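Local coordinates for probable transcriptional regulatory protein aq_1575 (Aquifex aeolicus, PDB 1LFP) that is of uncertain function but probably binds DNA and takes part in regulating transcription, at residues E80-V85 against T102-N107; F25-R30 against D230-I235; V147-L152 against E169-Y174. One frame throughout, in Å; residues are numbered along the deposited sequence.

Interaction 1: E80-V85 against T102-N107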
ATOM      1  N   GLU A  80     -19.897 -12.914  -3.786  1.00 72.33           N
ATOM      2  CA  GLU A  80     -18.804 -11.945  -3.633  1.00 70.96           C
ATOM      3  C   GLU A  80     -17.445 -12.646  -3.596  1.00 67.36           C
ATOM      4  O   GLU A  80     -16.781 -12.789  -4.622  1.00 67.66           O
ATOM      5  CB  GLU A  80     -19.006 -11.135  -2.353  1.00 78.90           C
ATOM      6  CG  GLU A  80     -17.811 -10.315  -1.928  1.00 84.03           C
ATOM      7  CD  GLU A  80     -18.084  -9.543  -0.663  1.00 86.66           C
ATOM      8  OE1 GLU A  80     -18.713  -8.466  -0.751  1.00 88.19           O
ATOM      9  OE2 GLU A  80     -17.683 -10.025   0.419  1.00 88.63           O
ATOM     10  N   GLN A  81     -17.027 -13.058  -2.406  1.00 59.15           N
ATOM     11  CA  GLN A  81     -15.771 -13.771  -2.239  1.00 54.09           C
ATOM     12  C   GLN A  81     -14.493 -12.954  -2.400  1.00 49.83           C
ATOM     13  O   GLN A  81     -13.617 -13.357  -3.156  1.00 49.93           O
ATOM     14  CB  GLN A  81     -15.690 -14.927  -3.234  1.00 58.58           C
ATOM     15  CG  GLN A  81     -16.923 -15.786  -3.349  1.00 58.70           C
ATOM     16  CD  GLN A  81     -16.855 -16.687  -4.563  1.00 58.11           C
ATOM     17  OE1 GLN A  81     -15.859 -17.379  -4.779  1.00 58.80           O
ATOM     18  NE2 GLN A  81     -17.913 -16.686  -5.365  1.00 57.22           N
ATOM     19  N   PHE A  82     -14.369 -11.817  -1.724  1.00 40.55           N
ATOM     20  CA  PHE A  82     -13.126 -11.052  -1.839  1.00 35.44           C
ATOM     21  C   PHE A  82     -12.129 -11.546  -0.789  1.00 33.66           C
ATOM     22  O   PHE A  82     -12.453 -11.598   0.404  1.00 31.98           O
ATOM     23  CB  PHE A  82     -13.367  -9.554  -1.618  1.00 37.89           C
ATOM     24  CG  PHE A  82     -13.727  -8.804  -2.857  1.00 35.47           C
ATOM     25  CD1 PHE A  82     -12.822  -8.688  -3.906  1.00 33.90           C
ATOM     26  CD2 PHE A  82     -14.986  -8.233  -2.995  1.00 33.45           C
ATOM     27  CE1 PHE A  82     -13.158  -8.026  -5.075  1.00 32.77           C
ATOM     28  CE2 PHE A  82     -15.337  -7.569  -4.157  1.00 33.76           C
ATOM     29  CZ  PHE A  82     -14.418  -7.463  -5.208  1.00 33.49           C
ATOM     30  N   GLU A  83     -10.922 -11.920  -1.226  1.00 35.05           N
ATOM     31  CA  GLU A  83      -9.893 -12.361  -0.279  1.00 31.58           C
ATOM     32  C   GLU A  83      -8.561 -11.692  -0.634  1.00 27.54           C
ATOM     33  O   GLU A  83      -8.370 -11.262  -1.770  1.00 26.84           O
ATOM     34  CB  GLU A  83      -9.694 -13.875  -0.322  1.00 43.46           C
ATOM     35  CG  GLU A  83      -9.251 -14.513   1.012  1.00 45.58           C
ATOM     36  CD  GLU A  83      -8.182 -13.720   1.777  1.00 49.65           C
ATOM     37  OE1 GLU A  83      -8.533 -12.742   2.485  1.00 49.50           O
ATOM     38  OE2 GLU A  83      -6.986 -14.082   1.667  1.00 50.95           O
ATOM     39  N   GLU A  84      -7.665 -11.622   0.342  1.00 26.13           N
ATOM     40  CA  GLU A  84      -6.326 -11.026   0.160  1.00 22.65           C
ATOM     41  C   GLU A  84      -5.353 -12.112  -0.262  1.00 22.62           C
ATOM     42  O   GLU A  84      -5.310 -13.172   0.362  1.00 23.01           O
ATOM     43  CB  GLU A  84      -5.819 -10.385   1.451  1.00 26.85           C
ATOM     44  CG  GLU A  84      -6.731  -9.342   2.065  1.00 29.25           C
ATOM     45  CD  GLU A  84      -6.086  -8.576   3.209  1.00 30.65           C
ATOM     46  OE1 GLU A  84      -5.719  -7.402   3.001  1.00 27.18           O
ATOM     47  OE2 GLU A  84      -5.942  -9.132   4.323  1.00 31.87           O
ATOM     48  N   VAL A  85      -4.593 -11.865  -1.324  1.00 19.43           N
ATOM     49  CA  VAL A  85      -3.619 -12.842  -1.801  1.00 20.54           C
ATOM     50  C   VAL A  85      -2.288 -12.106  -1.921  1.00 19.68           C
ATOM     51  O   VAL A  85      -2.274 -10.940  -2.257  1.00 18.09           O
ATOM     52  CB  VAL A  85      -4.035 -13.431  -3.183  1.00 23.28           C
ATOM     53  CG1 VAL A  85      -4.355 -12.333  -4.154  1.00 26.12           C
ATOM     54  CG2 VAL A  85      -2.924 -14.310  -3.748  1.00 24.48           C
ATOM     55  N   THR A 102      -6.429  -7.957  -3.560  1.00 24.93           N
ATOM     56  CA  THR A 102      -7.710  -8.296  -2.925  1.00 25.90           C
ATOM     57  C   THR A 102      -8.551  -8.584  -4.147  1.00 29.04           C
ATOM     58  O   THR A 102      -8.879  -7.661  -4.902  1.00 28.80           O
ATOM     59  CB  THR A 102      -8.307  -7.117  -2.111  1.00 27.14           C
ATOM     60  OG1 THR A 102      -7.419  -6.752  -1.044  1.00 27.41           O
ATOM     61  CG2 THR A 102      -9.656  -7.533  -1.503  1.00 28.76           C
ATOM     62  N   THR A 103      -8.900  -9.856  -4.343  1.00 26.39           N
ATOM     63  CA  THR A 103      -9.600 -10.285  -5.541  1.00 29.02           C
ATOM     64  C   THR A 103     -10.718 -11.271  -5.260  1.00 29.97           C
ATOM     65  O   THR A 103     -10.725 -11.943  -4.223  1.00 29.15           O
ATOM     66  CB  THR A 103      -8.576 -10.907  -6.570  1.00 31.45           C
ATOM     67  OG1 THR A 103      -9.253 -11.326  -7.758  1.00 31.78           O
ATOM     68  CG2 THR A 103      -7.842 -12.104  -5.962  1.00 31.42           C
ATOM     69  N   ASP A 104     -11.676 -11.333  -6.177  1.00 35.99           N
ATOM     70  CA  ASP A 104     -12.802 -12.253  -6.030  1.00 38.25           C
ATOM     71  C   ASP A 104     -12.618 -13.448  -6.956  1.00 39.46           C
ATOM     72  O   ASP A 104     -13.505 -14.291  -7.074  1.00 38.51           O
ATOM     73  CB  ASP A 104     -14.124 -11.553  -6.374  1.00 47.12           C
ATOM     74  CG  ASP A 104     -14.267 -11.268  -7.865  1.00 48.98           C
ATOM     75  OD1 ASP A 104     -15.414 -11.085  -8.336  1.00 50.86           O
ATOM     76  OD2 ASP A 104     -13.237 -11.219  -8.572  1.00 48.19           O
ATOM     77  N   ASN A 105     -11.467 -13.503  -7.627  1.00 34.86           N
ATOM     78  CA  ASN A 105     -11.157 -14.588  -8.542  1.00 34.80           C
ATOM     79  C   ASN A 105      -9.640 -14.729  -8.658  1.00 35.25           C
ATOM     80  O   ASN A 105      -9.024 -14.220  -9.592  1.00 34.73           O
ATOM     81  CB  ASN A 105     -11.747 -14.297  -9.922  1.00 36.52           C
ATOM     82  CG  ASN A 105     -11.800 -15.520 -10.797  1.00 37.64           C
ATOM     83  OD1 ASN A 105     -10.814 -16.248 -10.949  1.00 36.09           O
ATOM     84  ND2 ASN A 105     -12.961 -15.760 -11.382  1.00 39.65           N
ATOM     85  N   ARG A 106      -9.045 -15.411  -7.690  1.00 33.25           N
ATOM     86  CA  ARG A 106      -7.608 -15.641  -7.657  1.00 31.74           C
ATOM     87  C   ARG A 106      -6.951 -16.101  -8.958  1.00 30.00           C
ATOM     88  O   ARG A 106      -5.902 -15.585  -9.344  1.00 27.91           O
ATOM     89  CB  ARG A 106      -7.285 -16.649  -6.550  1.00 44.04           C
ATOM     90  CG  ARG A 106      -6.959 -16.017  -5.214  1.00 49.40           C
ATOM     91  CD  ARG A 106      -6.999 -17.038  -4.089  1.00 53.87           C
ATOM     92  NE  ARG A 106      -8.346 -17.192  -3.553  1.00 57.71           N
ATOM     93  CZ  ARG A 106      -8.986 -16.259  -2.851  1.00 60.37           C
ATOM     94  NH1 ARG A 106      -8.402 -15.100  -2.588  1.00 61.19           N
ATOM     95  NH2 ARG A 106     -10.227 -16.479  -2.432  1.00 62.16           N
ATOM     96  N   ASN A 107      -7.545 -17.084  -9.634  1.00 30.68           N
ATOM     97  CA  ASN A 107      -6.974 -17.591 -10.885  1.00 30.21           C
ATOM     98  C   ASN A 107      -6.848 -16.469 -11.915  1.00 27.92           C
ATOM     99  O   ASN A 107      -5.847 -16.365 -12.635  1.00 26.26           O
ATOM    100  CB  ASN A 107      -7.855 -18.726 -11.429  1.00 42.63           C
ATOM    101  CG  ASN A 107      -7.351 -19.296 -12.742  1.00 45.61           C
ATOM    102  OD1 ASN A 107      -6.182 -19.680 -12.876  1.00 47.19           O
ATOM    103  ND2 ASN A 107      -8.246 -19.368 -13.727  1.00 46.28           N
TER
HETATM  104  O   HOH W   1     -13.387 -17.521  -6.786  1.00 52.51           O
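The open end of an antiparallel beta hairpin, strands 83-91 and 95-103, is fastened here by E83 and T103, a hydrogen-bonded pair whose two backbone bonds close one ring. E83 N gives to T103 O and T103 N gives back to E83 O, each N to O distance being 3.0 Å; the first bond is nearly straight at 168°, with its donor tilted from the carbonyl plane, while the second arrives in that plane. E84 and T102 follow as the non-hydrogen-bonded pair. Their side chains lie alongside one another, pointing the same way, on the face covered by helix 21-39, and E84 reaches on to a salt bridge with R48. The face carrying E83 and T103 is turned the other way, and there V85 CG1 meets T103 CG2 at 3.9 Å.

Before the strand begins, F82 takes over the packing. With chi1 at -88° its ring is swung to the side of its own backbone N, which brings one face over D104: CB of D104 stands 4.2 Å from the centroid of the F82 ring, offset toward the rim, as a CH-pi contact. The D104 carboxylate itself is taken by R108. D104 CA also points at Q81 O, 3.2 Å away, a CA-H...O contact that extends the pairing past the last bridge. R106 carries its guanidinium back beside E83, but the fit is too tight in the model for its exact place to be trusted. Beyond the strand the chain turns into helix 106-119. T103 OG1, also bonded to T109, accepts from N105 N at 3.1 Å to form an ST turn. At the outer end a water donates to both Q81 OE1 and D104 O, at 3.2 Å from each.

Interaction 2: F25-R30 against D230-I235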
ATOM      1  N   PHE A  25     -11.112   4.851  -5.442  1.00 14.82           N
ATOM      2  CA  PHE A  25     -12.301   4.429  -4.683  1.00 16.49           C
ATOM      3  C   PHE A  25     -12.540   2.942  -4.768  1.00 17.68           C
ATOM      4  O   PHE A  25     -13.048   2.319  -3.817  1.00 18.39           O
ATOM      5  CB  PHE A  25     -13.536   5.167  -5.179  1.00 18.37           C
ATOM      6  CG  PHE A  25     -13.525   6.637  -4.855  1.00 15.61           C
ATOM      7  CD1 PHE A  25     -14.528   7.477  -5.334  1.00 14.66           C
ATOM      8  CD2 PHE A  25     -12.550   7.163  -4.010  1.00 20.25           C
ATOM      9  CE1 PHE A  25     -14.557   8.843  -4.948  1.00 16.82           C
ATOM     10  CE2 PHE A  25     -12.567   8.505  -3.626  1.00 18.86           C
ATOM     11  CZ  PHE A  25     -13.575   9.344  -4.094  1.00 20.45           C
ATOM     12  N   SER A  26     -12.215   2.373  -5.917  1.00 16.54           N
ATOM     13  CA  SER A  26     -12.404   0.945  -6.084  1.00 18.29           C
ATOM     14  C   SER A  26     -11.548   0.231  -5.040  1.00 17.63           C
ATOM     15  O   SER A  26     -12.003  -0.708  -4.389  1.00 17.33           O
ATOM     16  CB  SER A  26     -12.042   0.540  -7.509  1.00 20.32           C
ATOM     17  OG  SER A  26     -12.110  -0.871  -7.644  1.00 28.76           O
ATOM     18  N   LYS A  27     -10.313   0.691  -4.865  1.00 16.55           N
ATOM     19  CA  LYS A  27      -9.404   0.100  -3.895  1.00 17.39           C
ATOM     20  C   LYS A  27      -9.857   0.412  -2.472  1.00 17.60           C
ATOM     21  O   LYS A  27      -9.729  -0.437  -1.575  1.00 18.33           O
ATOM     22  CB  LYS A  27      -7.970   0.587  -4.178  1.00 20.19           C
ATOM     23  CG  LYS A  27      -7.493   0.051  -5.557  1.00 19.42           C
ATOM     24  CD  LYS A  27      -6.067   0.404  -5.978  1.00 25.80           C
ATOM     25  CE  LYS A  27      -5.704  -0.378  -7.284  1.00 24.29           C
ATOM     26  NZ  LYS A  27      -4.299  -0.161  -7.690  1.00 30.32           N
ATOM     27  N   LEU A  28     -10.417   1.603  -2.236  1.00 14.82           N
ATOM     28  CA  LEU A  28     -10.861   1.872  -0.874  1.00 15.23           C
ATOM     29  C   LEU A  28     -12.067   0.988  -0.524  1.00 15.04           C
ATOM     30  O   LEU A  28     -12.209   0.553   0.618  1.00 15.33           O
ATOM     31  CB  LEU A  28     -11.201   3.344  -0.700  1.00 24.39           C
ATOM     32  CG  LEU A  28      -9.976   4.243  -0.438  1.00 29.28           C
ATOM     33  CD1 LEU A  28      -9.503   4.050   0.983  1.00 32.02           C
ATOM     34  CD2 LEU A  28      -8.856   3.929  -1.388  1.00 33.51           C
ATOM     35  N   ILE A  29     -12.921   0.753  -1.508  1.00 15.57           N
ATOM     36  CA  ILE A  29     -14.098  -0.102  -1.330  1.00 14.50           C
ATOM     37  C   ILE A  29     -13.622  -1.516  -0.967  1.00 14.66           C
ATOM     38  O   ILE A  29     -14.173  -2.155  -0.040  1.00 18.33           O
ATOM     39  CB  ILE A  29     -14.906  -0.148  -2.636  1.00 16.97           C
ATOM     40  CG1 ILE A  29     -15.595   1.220  -2.843  1.00 17.50           C
ATOM     41  CG2 ILE A  29     -15.894  -1.319  -2.586  1.00 18.50           C
ATOM     42  CD1 ILE A  29     -16.406   1.334  -4.099  1.00 18.36           C
ATOM     43  N   ARG A  30     -12.623  -2.024  -1.692  1.00 16.26           N
ATOM     44  CA  ARG A  30     -12.073  -3.363  -1.416  1.00 17.84           C
ATOM     45  C   ARG A  30     -11.562  -3.470   0.018  1.00 17.27           C
ATOM     46  O   ARG A  30     -11.827  -4.456   0.702  1.00 17.00           O
ATOM     47  CB  ARG A  30     -10.896  -3.664  -2.342  1.00 26.09           C
ATOM     48  CG  ARG A  30     -11.096  -4.794  -3.291  1.00 33.63           C
ATOM     49  CD  ARG A  30     -12.101  -4.436  -4.300  1.00 32.69           C
ATOM     50  NE  ARG A  30     -11.908  -5.229  -5.506  1.00 35.88           N
ATOM     51  CZ  ARG A  30     -11.437  -4.748  -6.644  1.00 38.36           C
ATOM     52  NH1 ARG A  30     -11.115  -3.465  -6.734  1.00 41.32           N
ATOM     53  NH2 ARG A  30     -11.271  -5.552  -7.690  1.00 41.49           N
ATOM     54  N   ASP A 230      -7.259  -5.186  -8.943  1.00 23.51           N
ATOM     55  CA  ASP A 230      -7.080  -6.182  -7.873  1.00 20.31           C
ATOM     56  C   ASP A 230      -5.877  -5.863  -6.988  1.00 20.60           C
ATOM     57  O   ASP A 230      -5.738  -6.418  -5.905  1.00 19.26           O
ATOM     58  CB  ASP A 230      -6.872  -7.589  -8.461  1.00 22.52           C
ATOM     59  CG  ASP A 230      -8.108  -8.141  -9.180  1.00 23.19           C
ATOM     60  OD1 ASP A 230      -9.243  -7.761  -8.837  1.00 26.92           O
ATOM     61  OD2 ASP A 230      -7.938  -8.995 -10.084  1.00 24.55           O
ATOM     62  N   VAL A 231      -4.981  -4.985  -7.437  1.00 21.90           N
ATOM     63  CA  VAL A 231      -3.804  -4.717  -6.620  1.00 21.19           C
ATOM     64  C   VAL A 231      -3.969  -3.558  -5.630  1.00 22.48           C
ATOM     65  O   VAL A 231      -4.404  -2.481  -6.019  1.00 23.58           O
ATOM     66  CB  VAL A 231      -2.537  -4.420  -7.529  1.00 20.90           C
ATOM     67  CG1 VAL A 231      -1.336  -4.164  -6.660  1.00 22.11           C
ATOM     68  CG2 VAL A 231      -2.277  -5.614  -8.487  1.00 19.98           C
ATOM     69  N   GLN A 232      -3.629  -3.797  -4.362  1.00 19.66           N
ATOM     70  CA  GLN A 232      -3.711  -2.780  -3.299  1.00 19.12           C
ATOM     71  C   GLN A 232      -2.338  -2.165  -3.049  1.00 17.55           C
ATOM     72  O   GLN A 232      -2.203  -0.947  -2.867  1.00 18.63           O
ATOM     73  CB  GLN A 232      -4.173  -3.374  -1.954  1.00 22.89           C
ATOM     74  CG  GLN A 232      -5.623  -3.858  -1.868  1.00 23.54           C
ATOM     75  CD  GLN A 232      -6.644  -2.749  -1.628  1.00 26.28           C
ATOM     76  OE1 GLN A 232      -6.516  -1.911  -0.717  1.00 26.48           O
ATOM     77  NE2 GLN A 232      -7.666  -2.753  -2.445  1.00 24.50           N
ATOM     78  N   GLN A 233      -1.328  -3.019  -2.994  1.00 16.73           N
ATOM     79  CA  GLN A 233       0.009  -2.544  -2.723  1.00 14.81           C
ATOM     80  C   GLN A 233       1.068  -3.279  -3.483  1.00 14.07           C
ATOM     81  O   GLN A 233       0.991  -4.470  -3.671  1.00 13.43           O
ATOM     82  CB  GLN A 233       0.369  -2.715  -1.259  1.00 15.84           C
ATOM     83  CG  GLN A 233      -0.445  -1.893  -0.242  1.00 19.65           C
ATOM     84  CD  GLN A 233       0.110  -2.087   1.159  1.00 23.44           C
ATOM     85  OE1 GLN A 233      -0.591  -2.524   2.085  1.00 23.45           O
ATOM     86  NE2 GLN A 233       1.387  -1.780   1.318  1.00 19.34           N
ATOM     87  N   VAL A 234       2.098  -2.557  -3.895  1.00 14.75           N
ATOM     88  CA  VAL A 234       3.210  -3.216  -4.592  1.00 16.19           C
ATOM     89  C   VAL A 234       4.465  -2.768  -3.834  1.00 16.51           C
ATOM     90  O   VAL A 234       4.634  -1.574  -3.602  1.00 16.51           O
ATOM     91  CB  VAL A 234       3.354  -2.720  -6.017  1.00 17.31           C
ATOM     92  CG1 VAL A 234       4.588  -3.322  -6.610  1.00 14.90           C
ATOM     93  CG2 VAL A 234       2.122  -3.109  -6.848  1.00 17.82           C
ATOM     94  N   ILE A 235       5.310  -3.706  -3.441  1.00 16.20           N
ATOM     95  CA  ILE A 235       6.545  -3.426  -2.696  1.00 18.34           C
ATOM     96  C   ILE A 235       7.732  -4.078  -3.379  1.00 19.27           C
ATOM     97  O   ILE A 235       7.657  -5.220  -3.805  1.00 19.44           O
ATOM     98  CB  ILE A 235       6.495  -3.964  -1.239  1.00 21.00           C
ATOM     99  CG1 ILE A 235       5.172  -3.565  -0.561  1.00 20.67           C
ATOM    100  CG2 ILE A 235       7.656  -3.352  -0.426  1.00 23.55           C
ATOM    101  CD1 ILE A 235       4.288  -4.767  -0.171  1.00 23.53           C
TER
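Two flat groups, the guanidinium of R30 and the side-chain amide of Q232, reach between helix 21-39 and the start of strand 231-239, and their planes are close to perpendicular. At the edge of the guanidinium, in its plane, lies S26 O from one turn earlier in the helix; D230 OD1 comes in obliquely, with the carboxylate turned 72° against the guanidinium. The amide of Q232 has K27 O almost exactly in its plane, and the CB of R30 beside its nitrogen, 3.4 Å from NE2.

The contact sets an N-terminal helix against the place where the chain turns a corner at Q232, as it enters strand 231-239 of the mixed sheet; there Q232 and Q233 together face L100 in a classic beta bulge. The chain of Q232 bends at its second torsion, which turns the amide back to the helix, and NE2 donates to K27 O over 3.2 Å. The bond is straight at the hydrogen, 164°, but meets the oxygen well off to the side, with a C=O...N angle of 111°.

K27 and Q232 run antiparallel alongside each other. The lysine chain, stretched straight out from CG, carries its ammonium to a salt bridge with E226; its approach to V231 O on the way is too tight in the model to be trusted. D230 OD2 is engaged by R108 and T109, so this carboxylate links helix 21-39 with helix 106-119. Its other oxygen, D230 OD1, makes the salt bridge to R30 NH2 at 3.2 Å.

Interaction 3: V147-L152 against E169-Y174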
ATOM      1  N   VAL A 147       3.314  19.496   7.662  1.00 44.05           N
ATOM      2  CA  VAL A 147       4.156  19.419   8.852  1.00 45.06           C
ATOM      3  C   VAL A 147       5.550  19.956   8.570  1.00 46.03           C
ATOM      4  O   VAL A 147       5.713  20.925   7.833  1.00 46.56           O
ATOM      5  CB  VAL A 147       4.283  17.976   9.371  1.00 38.61           C
ATOM      6  CG1 VAL A 147       2.901  17.407   9.692  1.00 38.20           C
ATOM      7  CG2 VAL A 147       4.999  17.118   8.343  1.00 39.05           C
ATOM      8  N   SER A 148       6.553  19.316   9.153  1.00 51.43           N
ATOM      9  CA  SER A 148       7.929  19.744   8.980  1.00 53.29           C
ATOM     10  C   SER A 148       8.826  18.532   9.116  1.00 54.59           C
ATOM     11  O   SER A 148       8.439  17.536   9.731  1.00 53.90           O
ATOM     12  CB  SER A 148       8.264  20.769  10.054  1.00 47.82           C
ATOM     13  OG  SER A 148       7.063  21.307  10.584  1.00 49.24           O
ATOM     14  N   GLU A 149      10.014  18.596   8.529  1.00 50.99           N
ATOM     15  CA  GLU A 149      10.928  17.472   8.638  1.00 53.09           C
ATOM     16  C   GLU A 149      11.276  17.339  10.111  1.00 52.50           C
ATOM     17  O   GLU A 149      11.164  16.262  10.692  1.00 53.01           O
ATOM     18  CB  GLU A 149      12.212  17.720   7.843  1.00 61.59           C
ATOM     19  CG  GLU A 149      12.341  16.953   6.541  1.00 65.39           C
ATOM     20  CD  GLU A 149      11.521  17.560   5.423  1.00 68.31           C
ATOM     21  OE1 GLU A 149      10.278  17.561   5.529  1.00 70.70           O
ATOM     22  OE2 GLU A 149      12.122  18.044   4.439  1.00 69.96           O
ATOM     23  N   GLU A 150      11.657  18.462  10.714  1.00 47.58           N
ATOM     24  CA  GLU A 150      12.077  18.492  12.108  1.00 45.38           C
ATOM     25  C   GLU A 150      11.038  18.062  13.139  1.00 44.67           C
ATOM     26  O   GLU A 150      11.283  17.153  13.931  1.00 42.92           O
ATOM     27  CB  GLU A 150      12.586  19.885  12.468  1.00 51.30           C
ATOM     28  CG  GLU A 150      13.273  19.945  13.828  1.00 51.42           C
ATOM     29  CD  GLU A 150      13.611  21.360  14.257  1.00 51.53           C
ATOM     30  OE1 GLU A 150      14.223  21.526  15.333  1.00 52.55           O
ATOM     31  OE2 GLU A 150      13.263  22.305  13.522  1.00 52.42           O
ATOM     32  N   GLU A 151       9.892  18.739  13.138  1.00 42.32           N
ATOM     33  CA  GLU A 151       8.822  18.449  14.086  1.00 41.15           C
ATOM     34  C   GLU A 151       8.367  17.009  13.994  1.00 39.40           C
ATOM     35  O   GLU A 151       8.180  16.335  15.008  1.00 38.95           O
ATOM     36  CB  GLU A 151       7.628  19.373  13.827  1.00 54.29           C
ATOM     37  CG  GLU A 151       6.313  18.827  14.330  1.00 56.23           C
ATOM     38  CD  GLU A 151       5.169  19.080  13.360  1.00 57.91           C
ATOM     39  OE1 GLU A 151       4.211  18.275  13.356  1.00 59.15           O
ATOM     40  OE2 GLU A 151       5.223  20.079  12.608  1.00 58.32           O
ATOM     41  N   LEU A 152       8.192  16.542  12.769  1.00 37.59           N
ATOM     42  CA  LEU A 152       7.742  15.196  12.549  1.00 34.19           C
ATOM     43  C   LEU A 152       8.772  14.155  12.959  1.00 33.63           C
ATOM     44  O   LEU A 152       8.427  13.126  13.554  1.00 30.67           O
ATOM     45  CB  LEU A 152       7.396  14.994  11.091  1.00 44.77           C
ATOM     46  CG  LEU A 152       6.847  13.585  10.917  1.00 44.81           C
ATOM     47  CD1 LEU A 152       5.367  13.575  11.289  1.00 43.79           C
ATOM     48  CD2 LEU A 152       7.076  13.121   9.506  1.00 45.04           C
ATOM     49  N   GLU A 169       6.880  14.907  -0.586  1.00 48.75           N
ATOM     50  CA  GLU A 169       5.436  15.027  -0.589  1.00 47.90           C
ATOM     51  C   GLU A 169       4.847  14.338   0.630  1.00 45.22           C
ATOM     52  O   GLU A 169       3.846  14.772   1.193  1.00 45.13           O
ATOM     53  CB  GLU A 169       4.908  14.374  -1.856  1.00 58.54           C
ATOM     54  CG  GLU A 169       5.681  13.118  -2.214  1.00 62.81           C
ATOM     55  CD  GLU A 169       5.576  12.783  -3.682  1.00 64.84           C
ATOM     56  OE1 GLU A 169       6.196  11.787  -4.125  1.00 65.72           O
ATOM     57  OE2 GLU A 169       4.869  13.526  -4.395  1.00 66.68           O
ATOM     58  N   VAL A 170       5.469  13.238   1.024  1.00 48.29           N
ATOM     59  CA  VAL A 170       4.980  12.518   2.172  1.00 43.02           C
ATOM     60  C   VAL A 170       6.107  11.955   3.019  1.00 40.18           C
ATOM     61  O   VAL A 170       7.195  11.609   2.533  1.00 38.60           O
ATOM     62  CB  VAL A 170       4.009  11.386   1.748  1.00 42.46           C
ATOM     63  CG1 VAL A 170       4.747  10.315   0.943  1.00 42.54           C
ATOM     64  CG2 VAL A 170       3.363  10.788   2.966  1.00 40.95           C
ATOM     65  N   HIS A 171       5.845  11.900   4.311  1.00 32.51           N
ATOM     66  CA  HIS A 171       6.811  11.364   5.244  1.00 29.19           C
ATOM     67  C   HIS A 171       6.271   9.989   5.546  1.00 26.09           C
ATOM     68  O   HIS A 171       5.069   9.789   5.568  1.00 26.19           O
ATOM     69  CB  HIS A 171       6.871  12.247   6.487  1.00 28.94           C
ATOM     70  CG  HIS A 171       7.328  13.650   6.205  1.00 31.93           C
ATOM     71  ND1 HIS A 171       8.449  13.930   5.452  1.00 33.44           N
ATOM     72  CD2 HIS A 171       6.852  14.846   6.629  1.00 31.79           C
ATOM     73  CE1 HIS A 171       8.646  15.238   5.432  1.00 34.47           C
ATOM     74  NE2 HIS A 171       7.692  15.817   6.141  1.00 31.87           N
ATOM     75  N   ILE A 172       7.164   9.028   5.729  1.00 25.14           N
ATOM     76  CA  ILE A 172       6.765   7.672   6.001  1.00 23.87           C
ATOM     77  C   ILE A 172       7.245   7.208   7.356  1.00 23.62           C
ATOM     78  O   ILE A 172       8.412   7.361   7.702  1.00 24.85           O
ATOM     79  CB  ILE A 172       7.341   6.731   4.950  1.00 33.55           C
ATOM     80  CG1 ILE A 172       6.700   7.033   3.595  1.00 35.57           C
ATOM     81  CG2 ILE A 172       7.164   5.294   5.389  1.00 34.91           C
ATOM     82  CD1 ILE A 172       7.409   6.352   2.427  1.00 34.47           C
ATOM     83  N   ILE A 173       6.345   6.582   8.107  1.00 21.71           N
ATOM     84  CA  ILE A 173       6.685   6.085   9.422  1.00 22.70           C
ATOM     85  C   ILE A 173       6.359   4.615   9.472  1.00 21.70           C
ATOM     86  O   ILE A 173       5.255   4.215   9.102  1.00 21.60           O
ATOM     87  CB  ILE A 173       5.876   6.820  10.506  1.00 23.26           C
ATOM     88  CG1 ILE A 173       6.366   8.269  10.593  1.00 25.85           C
ATOM     89  CG2 ILE A 173       6.037   6.108  11.875  1.00 26.29           C
ATOM     90  CD1 ILE A 173       5.486   9.173  11.452  1.00 25.67           C
ATOM     91  N   TYR A 174       7.331   3.801   9.892  1.00 21.48           N
ATOM     92  CA  TYR A 174       7.088   2.375  10.001  1.00 20.30           C
ATOM     93  C   TYR A 174       6.940   2.002  11.441  1.00 20.19           C
ATOM     94  O   TYR A 174       7.601   2.584  12.304  1.00 22.30           O
ATOM     95  CB  TYR A 174       8.254   1.566   9.449  1.00 20.07           C
ATOM     96  CG  TYR A 174       8.322   1.555   7.969  1.00 19.16           C
ATOM     97  CD1 TYR A 174       7.590   0.625   7.243  1.00 19.99           C
ATOM     98  CD2 TYR A 174       9.136   2.435   7.281  1.00 23.32           C
ATOM     99  CE1 TYR A 174       7.668   0.563   5.892  1.00 21.05           C
ATOM    100  CE2 TYR A 174       9.228   2.376   5.893  1.00 22.56           C
ATOM    101  CZ  TYR A 174       8.490   1.431   5.210  1.00 24.49           C
ATOM    102  OH  TYR A 174       8.589   1.313   3.847  1.00 27.04           O
TER
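H171 fills the tight, buried part of this contact, its imidazole projecting from strand 170-175 against the start of helix 149-159. V147 CG2 meets the ring at its edge, in the plane, 3.4 Å from H171 CD2. L152, like V147, runs antiparallel to the histidine; its CD2 lies obliquely by the ring, though its exact place is doubtful. On the strand side, H171 ND1 accepts a hydrogen bond from the backbone N of G167. Farther along the strand the packing thins to one apolar touch, L152 CD1 to I173 CD1 at 4.4 Å.

Where H171 and L152 are buried, E149 is exposed. It bends its chain at chi2 and brings a carboxylate across the ring edge, the planes 71° apart. OE1 sits too close to H171 CE1 to be placed reliably, and its angle to NE2 is poor for a hydrogen bond. Within the helix start, S148 OG donates to E151 OE2 over 3.0 Å.

V147 also packs on P193, in a loop. The helix thus begins against a strand of the four-stranded antiparallel sheet, and L152 and H171 both lean on V142 of the adjoining strand 134-143.

From the N terminus, helix 21-39 opens interaction 2, which closes some 200 residues later at 230-235, tying a helix of the family's N-terminal domain range to a strand of its second and third domain range. The other two contacts lie wholly in the latter range, within that span, in series and without crossing. Interaction 1 closes first, around the hairpin 83-91/95-103; interaction 3 follows in the second sheet. Interactions 1 and 2 touch: D230 O probably accepts from T102 N at 2.9 Å, and F82 packs on R30. Interaction 3 is centred about 34 Å from interaction 1 and 24 Å from interaction 2, whose nearest atoms come within about 6 Å without touching.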